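Local atomic coordinates of choline binding protein PCPA (Streptococcus pneumoniae, PDB entry 4CP6), a protein that probably anchors to choline on the pneumococcal cell wall, carries BspA-type leucine-rich repeats and is a vaccine antigen. Residues V230-S233 against K234-Q238. Sequence-based numbering, arbitrary orientation.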
loop_
_atom_site.group_PDB
_atom_site.type_symbol
_atom_site.label_atom_id
_atom_site.label_comp_id
_atom_site.label_asym_id
_atom_site.label_seq_id
_atom_site.Cartn_x
_atom_site.Cartn_y
_atom_site.Cartn_z
ATOM N N VAL A 230 -1.500 -6.964 14.399
ATOM C CA VAL A 230 -2.147 -5.777 13.800
ATOM C C VAL A 230 -1.314 -4.553 14.109
ATOM O O VAL A 230 -0.960 -4.335 15.271
ATOM C CB VAL A 230 -3.599 -5.606 14.308
ATOM C CG1 VAL A 230 -4.291 -4.437 13.612
ATOM C CG2 VAL A 230 -4.399 -6.886 14.066
ATOM N N LEU A 231 -0.993 -3.758 13.080
ATOM C CA LEU A 231 -0.162 -2.573 13.239
ATOM C C LEU A 231 -0.983 -1.334 13.566
ATOM O O LEU A 231 -1.911 -0.994 12.830
ATOM C CB LEU A 231 0.656 -2.362 11.961
ATOM C CG LEU A 231 1.568 -1.147 11.908
ATOM C CD1 LEU A 231 2.743 -1.272 12.885
ATOM C CD2 LEU A 231 2.123 -0.995 10.494
ATOM N N PHE A 232 -0.616 -0.637 14.656
ATOM C CA PHE A 232 -1.224 0.584 15.120
ATOM C C PHE A 232 -0.154 1.641 15.344
ATOM O O PHE A 232 1.032 1.323 15.513
ATOM C CB PHE A 232 -1.851 0.347 16.509
ATOM C CG PHE A 232 -3.110 -0.485 16.551
ATOM C CD1 PHE A 232 -3.042 -1.870 16.588
ATOM C CD2 PHE A 232 -4.356 0.120 16.513
ATOM C CE1 PHE A 232 -4.205 -2.638 16.656
ATOM C CE2 PHE A 232 -5.519 -0.650 16.579
ATOM C CZ PHE A 232 -5.431 -2.026 16.624
ATOM N N SER A 233 -0.591 2.878 15.485
ATOM C CA SER A 233 0.264 3.911 16.071
ATOM C C SER A 233 0.447 3.512 17.558
ATOM O O SER A 233 -0.393 2.805 18.127
ATOM C CB SER A 233 -0.393 5.281 16.004
ATOM O OG SER A 233 -1.683 5.295 16.615
ATOM N N LYS A 234 1.557 3.936 18.191
ATOM C CA LYS A 234 1.811 3.570 19.581
ATOM C C LYS A 234 0.616 3.877 20.517
ATOM O O LYS A 234 0.279 3.060 21.386
ATOM C CB LYS A 234 3.081 4.302 20.038
ATOM C CG LYS A 234 3.514 3.975 21.456
ATOM C CD LYS A 234 4.249 2.685 21.537
ATOM C CE LYS A 234 4.814 2.507 22.923
ATOM N NZ LYS A 234 5.557 1.235 23.031
ATOM N N ASP A 235 -0.051 5.013 20.286
ATOM C CA ASP A 235 -1.203 5.419 21.114
ATOM C C ASP A 235 -2.534 4.722 20.736
ATOM O O ASP A 235 -3.560 4.978 21.383
ATOM C CB ASP A 235 -1.347 6.947 21.106
ATOM C CG ASP A 235 -1.687 7.589 19.755
ATOM O OD1 ASP A 235 -2.086 6.854 18.818
ATOM O OD2 ASP A 235 -1.539 8.817 19.626
ATOM N N LYS A 236 -2.507 3.822 19.719
ATOM C CA LYS A 236 -3.658 3.029 19.257
ATOM C C LYS A 236 -4.779 3.889 18.676
ATOM O O LYS A 236 -5.858 3.347 18.401
ATOM C CB LYS A 236 -4.167 2.065 20.348
ATOM C CG LYS A 236 -3.141 0.959 20.670
ATOM C CD LYS A 236 -3.376 0.292 22.043
ATOM C CE LYS A 236 -4.585 -0.622 22.130
ATOM N NZ LYS A 236 -4.400 -1.879 21.361
ATOM N N THR A 237 -4.515 5.185 18.385
ATOM C CA THR A 237 -5.532 6.011 17.735
ATOM C C THR A 237 -5.670 5.682 16.255
ATOM O O THR A 237 -6.723 5.957 15.670
ATOM C CB THR A 237 -5.276 7.495 17.923
ATOM O OG1 THR A 237 -4.051 7.888 17.275
ATOM C CG2 THR A 237 -5.309 7.894 19.396
ATOM N N GLN A 238 -4.607 5.128 15.639
ATOM C CA GLN A 238 -4.641 4.796 14.211
ATOM C C GLN A 238 -4.447 3.323 14.054
ATOM O O GLN A 238 -3.405 2.802 14.477
ATOM C CB GLN A 238 -3.541 5.566 13.424
ATOM C CG GLN A 238 -3.568 7.090 13.637
ATOM C CD GLN A 238 -2.419 7.824 13.010
ATOM O OE1 GLN A 238 -1.501 8.292 13.696
ATOM N NE2 GLN A 238 -2.495 8.020 11.704
#
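The ring of F232 carries the ammonium of K236 over one face: K236 NZ stands 4.8 Å from the ring centroid and 10° off the ring normal, a cation-pi contact. Bends about CG-CD and CD-CE fold the K236 chain back so that NZ reaches the ring. Two carbonyl oxygens approach the ring obliquely, and the nearer, Q238 O, lies 3.5 Å from F232 CD2. F232 CA also makes a CA-H...O contact with Q238 O at 3.2 Å.

The second flat group, the D235 carboxylate, gathers three donors on OD1. S233 OG comes nearly along the C-O axis at 2.7 Å from D235 OD1. The backbone N of T237, 3.0 Å from D235 OD1, closes an Asx turn and approaches from above the carboxylate plane, as does T237 OG1 at 2.7 Å from D235 OD1. S233 OG sits between its own backbone N and carbonyl carbon (chi1 55°); from there it donates a hydrogen bond to D235 OD1 and accepts from Q238 N at 3.1 Å. A buried hydroxyl thus ties both the turn and the returning strand.

The backbone completes the hairpin. S233 N donates to Q238 O across the strand pair; K236 N donates to S233 O and closes the type I beta turn from S233 to K236; K236 itself takes a positive phi (64°) as the chain swings back.

This beta hairpin joins antiparallel strands 230-233 and 238-241. On its far flank strand 224-227 pairs antiparallel with 230-233, while strand 238-241 runs parallel to 259-260, where a second parallel ladder begins, running on through 282-283 and 305-306 to 328-329. F232 also packs on L239, Y251 and P254, and K236 touches V227 and E256.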